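Local coordinates for protein formiminotetrahydrofolate cyclodeaminase (Thermotoga maritima, PDB 1O5H) that probably converts formiminotetrahydrofolate to methenyltetrahydrofolate with release of ammonia, a lyase reaction of folate one-carbon metabolism, at residues Leu50-Tyr64 / Leu138-Asn152. Sequence-based numbering, arbitrary orientation.
Sequences LAEMVANFTRKKKGY and LAEFGNKNLASDTLN
The Phe57 ring meets Leu146 obliquely, CD2 to CD2 at 3.7 Å, while Met53 CG lies in plane at its edge. The Tyr64 ring is approached obliquely by the backbone of 141-144, and its OH accepts a weak bond from Lys144 N (3.3 Å). The flat amide of Asn143 holds Phe57 O in its own plane: ND2 donates almost straight (2.8 Å, 175°), reaching the oxygen from above the carbonyl plane. With CG anti to the backbone N (chi1 178°), the same amide turns OD1 back to Asn145 N, closing an Asx turn. Both segments belong to an all-helical fold: 50-56, ending helix 36-56, runs antiparallel to 147-152, starting helix 147-172 (156°, axes approaching to 8.8 Å), and the bend 142-146, which follows helix 107-141, packs against the loop after helix 36-56. Thr58 OG1 bridges bend and helix end, accepting from Asn143 N (2.8 Å) and donating to Val54 O (2.7 Å). A valine in its place would probably leave Asn143 N and Val54 O without these partners. Val54 CG2 rests against Asp149 CB (3.7 Å) and Leu146 CB, close to Thr150 OG1; Leu138 CD1 packs on Ala51 CB (3.7 Å). Asp149 OD1 accepts from Gly36 N of the second subunit, so the start of helix 147-172 lies at the subunit interface.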
loop_
_atom_site.group_PDB
_atom_site.type_symbol
_atom_site.label_atom_id
_atom_site.label_comp_id
_atom_site.label_asym_id
_atom_site.label_seq_id
_atom_site.Cartn_x
_atom_site.Cartn_y
_atom_site.Cartn_z
ATOM N N LEU A 50 4.292 2.532 -10.187
ATOM C CA LEU A 50 4.816 1.265 -10.694
ATOM C C LEU A 50 4.241 0.983 -12.082
ATOM O O LEU A 50 4.971 0.612 -13.001
ATOM C CB LEU A 50 4.538 0.121 -9.743
ATOM C CG LEU A 50 5.229 0.244 -8.386
ATOM C CD1 LEU A 50 4.464 -0.574 -7.373
ATOM C CD2 LEU A 50 6.687 -0.194 -8.433
ATOM N N ALA A 51 2.939 1.195 -12.258
ATOM C CA ALA A 51 2.345 0.920 -13.552
ATOM C C ALA A 51 3.011 1.794 -14.594
ATOM O O ALA A 51 3.295 1.343 -15.706
ATOM C CB ALA A 51 0.890 1.173 -13.528
ATOM N N GLU A 52 3.267 3.045 -14.239
ATOM C CA GLU A 52 3.980 3.919 -15.133
ATOM C C GLU A 52 5.385 3.380 -15.449
ATOM O O GLU A 52 5.819 3.415 -16.610
ATOM C CB GLU A 52 4.062 5.316 -14.546
ATOM C CG GLU A 52 4.484 6.351 -15.564
ATOM C CD GLU A 52 4.441 7.766 -15.037
ATOM O OE1 GLU A 52 3.690 8.040 -14.086
ATOM O OE2 GLU A 52 5.162 8.612 -15.591
HETATM N N MSE A 53 6.088 2.874 -14.431
HETATM C CA MSE A 53 7.423 2.330 -14.642
HETATM C C MSE A 53 7.400 1.210 -15.654
HETATM O O MSE A 53 8.149 1.237 -16.616
HETATM C CB MSE A 53 8.024 1.841 -13.352
HETATM C CG MSE A 53 9.224 0.930 -13.526
HETATM SE SE MSE A 53 9.869 0.532 -11.735
HETATM C CE MSE A 53 11.406 -0.893 -12.192
ATOM N N VAL A 54 6.518 0.244 -15.453
ATOM C CA VAL A 54 6.387 -0.858 -16.380
ATOM C C VAL A 54 6.055 -0.355 -17.786
ATOM O O VAL A 54 6.615 -0.851 -18.779
ATOM C CB VAL A 54 5.347 -1.889 -15.904
ATOM C CG1 VAL A 54 5.167 -2.966 -16.943
ATOM C CG2 VAL A 54 5.773 -2.516 -14.548
ATOM N N ALA A 55 5.182 0.642 -17.894
ATOM C CA ALA A 55 4.837 1.159 -19.222
ATOM C C ALA A 55 6.033 1.828 -19.895
ATOM O O ALA A 55 6.266 1.647 -21.091
ATOM C CB ALA A 55 3.693 2.106 -19.144
ATOM N N ASN A 56 6.794 2.599 -19.126
ATOM C CA ASN A 56 8.014 3.204 -19.641
ATOM C C ASN A 56 8.999 2.182 -20.121
ATOM O O ASN A 56 9.558 2.335 -21.200
ATOM C CB ASN A 56 8.694 4.047 -18.581
ATOM C CG ASN A 56 8.233 5.476 -18.600
ATOM O OD1 ASN A 56 7.951 6.048 -19.670
ATOM N ND2 ASN A 56 8.151 6.081 -17.412
ATOM N N PHE A 57 9.219 1.142 -19.323
ATOM C CA PHE A 57 10.143 0.121 -19.715
ATOM C C PHE A 57 9.606 -0.762 -20.844
ATOM O O PHE A 57 10.262 -1.719 -21.233
ATOM C CB PHE A 57 10.517 -0.718 -18.518
ATOM C CG PHE A 57 11.662 -0.175 -17.729
ATOM C CD1 PHE A 57 12.957 -0.272 -18.208
ATOM C CD2 PHE A 57 11.452 0.386 -16.471
ATOM C CE1 PHE A 57 14.027 0.207 -17.466
ATOM C CE2 PHE A 57 12.522 0.865 -15.715
ATOM C CZ PHE A 57 13.808 0.772 -16.215
ATOM N N THR A 58 8.427 -0.447 -21.376
ATOM C CA THR A 58 7.857 -1.232 -22.468
ATOM C C THR A 58 7.902 -0.464 -23.774
ATOM O O THR A 58 8.009 -1.055 -24.865
ATOM C CB THR A 58 6.421 -1.650 -22.147
ATOM O OG1 THR A 58 6.402 -2.405 -20.926
ATOM C CG2 THR A 58 5.905 -2.636 -23.176
ATOM N N ARG A 59 7.809 0.856 -23.688
ATOM C CA ARG A 59 8.016 1.653 -24.888
ATOM C C ARG A 59 9.507 1.732 -25.167
ATOM O O ARG A 59 10.327 1.420 -24.293
ATOM C CB ARG A 59 7.392 3.038 -24.767
ATOM C CG ARG A 59 7.857 3.839 -23.594
ATOM C CD ARG A 59 6.952 5.004 -23.303
ATOM N NE ARG A 59 7.730 6.179 -22.953
ATOM C CZ ARG A 59 8.370 6.931 -23.840
ATOM N NH1 ARG A 59 8.336 6.641 -25.137
ATOM N NH2 ARG A 59 9.054 7.983 -23.432
ATOM N N LYS A 60 9.849 2.136 -26.390
ATOM C CA LYS A 60 11.239 2.147 -26.869
ATOM C C LYS A 60 11.935 0.786 -26.619
ATOM O O LYS A 60 13.124 0.738 -26.278
ATOM C CB LYS A 60 12.041 3.328 -26.276
ATOM N N LYS A 61 11.182 -0.307 -26.793
ATOM C CA LYS A 61 11.719 -1.670 -26.655
ATOM C C LYS A 61 11.356 -2.578 -27.834
ATOM O O LYS A 61 10.177 -2.689 -28.212
ATOM C CB LYS A 61 11.251 -2.304 -25.344
ATOM C CG LYS A 61 11.877 -3.652 -25.064
ATOM C CD LYS A 61 11.932 -3.935 -23.590
ATOM C CE LYS A 61 12.759 -5.181 -23.291
ATOM N NZ LYS A 61 14.219 -4.948 -23.469
ATOM N N LYS A 62 12.373 -3.230 -28.400
ATOM C CA LYS A 62 12.169 -4.076 -29.571
ATOM C C LYS A 62 11.297 -5.255 -29.156
ATOM O O LYS A 62 11.491 -5.835 -28.082
ATOM C CB LYS A 62 13.502 -4.528 -30.193
ATOM N N GLY A 63 10.308 -5.563 -29.995
ATOM C CA GLY A 63 9.354 -6.635 -29.726
ATOM C C GLY A 63 8.044 -6.120 -29.156
ATOM O O GLY A 63 7.031 -6.826 -29.187
ATOM N N TYR A 64 8.062 -4.889 -28.635
ATOM C CA TYR A 64 6.878 -4.257 -28.020
ATOM C C TYR A 64 6.465 -2.969 -28.756
ATOM O O TYR A 64 5.662 -2.169 -28.237
ATOM C CB TYR A 64 7.142 -3.941 -26.535
ATOM C CG TYR A 64 7.505 -5.140 -25.685
ATOM C CD1 TYR A 64 6.516 -5.953 -25.127
ATOM C CD2 TYR A 64 8.841 -5.462 -25.440
ATOM C CE1 TYR A 64 6.857 -7.068 -24.348
ATOM C CE2 TYR A 64 9.189 -6.570 -24.670
ATOM C CZ TYR A 64 8.199 -7.366 -24.133
ATOM O OH TYR A 64 8.562 -8.449 -23.377
ATOM N N LEU A 138 -1.125 -4.050 -18.779
ATOM C CA LEU A 138 0.307 -4.256 -18.584
ATOM C C LEU A 138 0.682 -5.741 -18.365
ATOM O O LEU A 138 1.655 -6.237 -18.923
ATOM C CB LEU A 138 0.812 -3.399 -17.435
ATOM C CG LEU A 138 0.775 -1.892 -17.670
ATOM C CD1 LEU A 138 1.144 -1.170 -16.409
ATOM C CD2 LEU A 138 1.699 -1.462 -18.785
ATOM N N ALA A 139 -0.102 -6.453 -17.559
ATOM C CA ALA A 139 0.120 -7.873 -17.384
ATOM C C ALA A 139 0.214 -8.560 -18.724
ATOM O O ALA A 139 1.021 -9.480 -18.896
ATOM C CB ALA A 139 -0.997 -8.496 -16.582
ATOM N N GLU A 140 -0.598 -8.127 -19.683
ATOM C CA GLU A 140 -0.737 -8.902 -20.907
ATOM C C GLU A 140 0.235 -8.469 -21.989
ATOM O O GLU A 140 0.851 -9.292 -22.623
ATOM C CB GLU A 140 -2.178 -8.841 -21.411
ATOM C CG GLU A 140 -2.495 -9.848 -22.504
ATOM C CD GLU A 140 -3.904 -9.676 -23.047
ATOM O OE1 GLU A 140 -4.744 -9.028 -22.357
ATOM O OE2 GLU A 140 -4.163 -10.190 -24.166
ATOM N N PHE A 141 0.381 -7.161 -22.162
ATOM C CA PHE A 141 1.144 -6.579 -23.267
ATOM C C PHE A 141 2.397 -5.856 -22.824
ATOM O O PHE A 141 3.180 -5.438 -23.640
ATOM C CB PHE A 141 0.276 -5.598 -24.037
ATOM C CG PHE A 141 -0.973 -6.206 -24.587
ATOM C CD1 PHE A 141 -0.911 -7.166 -25.608
ATOM C CD2 PHE A 141 -2.221 -5.818 -24.094
ATOM C CE1 PHE A 141 -2.077 -7.735 -26.132
ATOM C CE2 PHE A 141 -3.406 -6.374 -24.606
ATOM C CZ PHE A 141 -3.339 -7.335 -25.629
ATOM N N GLY A 142 2.594 -5.704 -21.526
ATOM C CA GLY A 142 3.754 -4.984 -21.022
ATOM C C GLY A 142 4.988 -5.846 -21.006
ATOM O O GLY A 142 4.934 -7.046 -21.300
ATOM N N ASN A 143 6.101 -5.213 -20.657
ATOM C CA ASN A 143 7.418 -5.834 -20.628
ATOM C C ASN A 143 7.533 -7.006 -19.645
ATOM O O ASN A 143 7.475 -6.815 -18.423
ATOM C CB ASN A 143 8.428 -4.742 -20.290
ATOM C CG ASN A 143 9.839 -5.253 -20.181
ATOM O OD1 ASN A 143 10.089 -6.424 -19.843
ATOM N ND2 ASN A 143 10.791 -4.362 -20.441
ATOM N N LYS A 144 7.738 -8.209 -20.185
ATOM C CA LYS A 144 7.735 -9.444 -19.376
ATOM C C LYS A 144 8.674 -9.455 -18.144
ATOM O O LYS A 144 8.372 -10.094 -17.131
ATOM C CB LYS A 144 7.977 -10.673 -20.260
ATOM C CG LYS A 144 6.920 -10.899 -21.371
ATOM C CD LYS A 144 6.877 -12.384 -21.801
ATOM C CE LYS A 144 6.508 -12.581 -23.286
ATOM N NZ LYS A 144 5.086 -12.234 -23.576
ATOM N N ASN A 145 9.788 -8.729 -18.213
ATOM C CA ASN A 145 10.740 -8.714 -17.106
ATOM C C ASN A 145 10.371 -7.742 -16.007
ATOM O O ASN A 145 11.172 -7.480 -15.114
ATOM C CB ASN A 145 12.169 -8.373 -17.560
ATOM C CG ASN A 145 12.540 -8.982 -18.895
ATOM O OD1 ASN A 145 12.846 -8.245 -19.820
ATOM N ND2 ASN A 145 12.521 -10.319 -19.005
ATOM N N LEU A 146 9.182 -7.176 -16.065
ATOM C CA LEU A 146 8.775 -6.288 -14.998
ATOM C C LEU A 146 7.448 -6.753 -14.471
ATOM O O LEU A 146 6.742 -6.010 -13.777
ATOM C CB LEU A 146 8.708 -4.860 -15.486
ATOM C CG LEU A 146 10.048 -4.133 -15.508
ATOM C CD1 LEU A 146 10.729 -4.287 -16.825
ATOM C CD2 LEU A 146 9.805 -2.650 -15.247
ATOM N N ALA A 147 7.125 -8.008 -14.782
ATOM C CA ALA A 147 5.889 -8.567 -14.306
ATOM C C ALA A 147 5.799 -8.385 -12.798
ATOM O O ALA A 147 4.755 -7.956 -12.305
ATOM C CB ALA A 147 5.775 -9.980 -14.686
ATOM N N SER A 148 6.894 -8.644 -12.082
ATOM C CA SER A 148 6.915 -8.451 -10.638
ATOM C C SER A 148 6.352 -7.072 -10.278
ATOM O O SER A 148 5.471 -6.947 -9.425
ATOM C CB SER A 148 8.326 -8.620 -10.092
ATOM O OG SER A 148 8.996 -7.383 -10.075
ATOM N N ASP A 149 6.825 -6.030 -10.955
ATOM C CA ASP A 149 6.361 -4.690 -10.626
ATOM C C ASP A 149 4.889 -4.488 -10.923
ATOM O O ASP A 149 4.194 -3.808 -10.190
ATOM C CB ASP A 149 7.199 -3.644 -11.313
ATOM C CG ASP A 149 8.586 -3.591 -10.773
ATOM O OD1 ASP A 149 8.737 -3.701 -9.536
ATOM O OD2 ASP A 149 9.591 -3.441 -11.500
ATOM N N THR A 150 4.405 -5.085 -11.989
ATOM C CA THR A 150 2.980 -5.064 -12.251
ATOM C C THR A 150 2.203 -5.734 -11.131
ATOM O O THR A 150 1.205 -5.184 -10.655
ATOM C CB THR A 150 2.707 -5.779 -13.545
ATOM O OG1 THR A 150 3.400 -5.085 -14.595
ATOM C CG2 THR A 150 1.224 -5.679 -13.904
ATOM N N LEU A 151 2.656 -6.920 -10.722
ATOM C CA LEU A 151 1.978 -7.689 -9.694
ATOM C C LEU A 151 1.962 -6.872 -8.432
ATOM O O LEU A 151 0.937 -6.730 -7.788
ATOM C CB LEU A 151 2.704 -8.994 -9.433
ATOM C CG LEU A 151 1.865 -10.262 -9.518
ATOM C CD1 LEU A 151 2.669 -11.377 -8.968
ATOM C CD2 LEU A 151 0.504 -10.158 -8.791
ATOM N N ASN A 152 3.105 -6.297 -8.102
ATOM C CA ASN A 152 3.212 -5.507 -6.918
ATOM C C ASN A 152 2.176 -4.436 -6.981
ATOM O O ASN A 152 1.483 -4.176 -5.989
ATOM C CB ASN A 152 4.603 -4.894 -6.826
ATOM C CG ASN A 152 5.644 -5.900 -6.428
ATOM O OD1 ASN A 152 5.333 -7.075 -6.153
ATOM N ND2 ASN A 152 6.880 -5.450 -6.355
#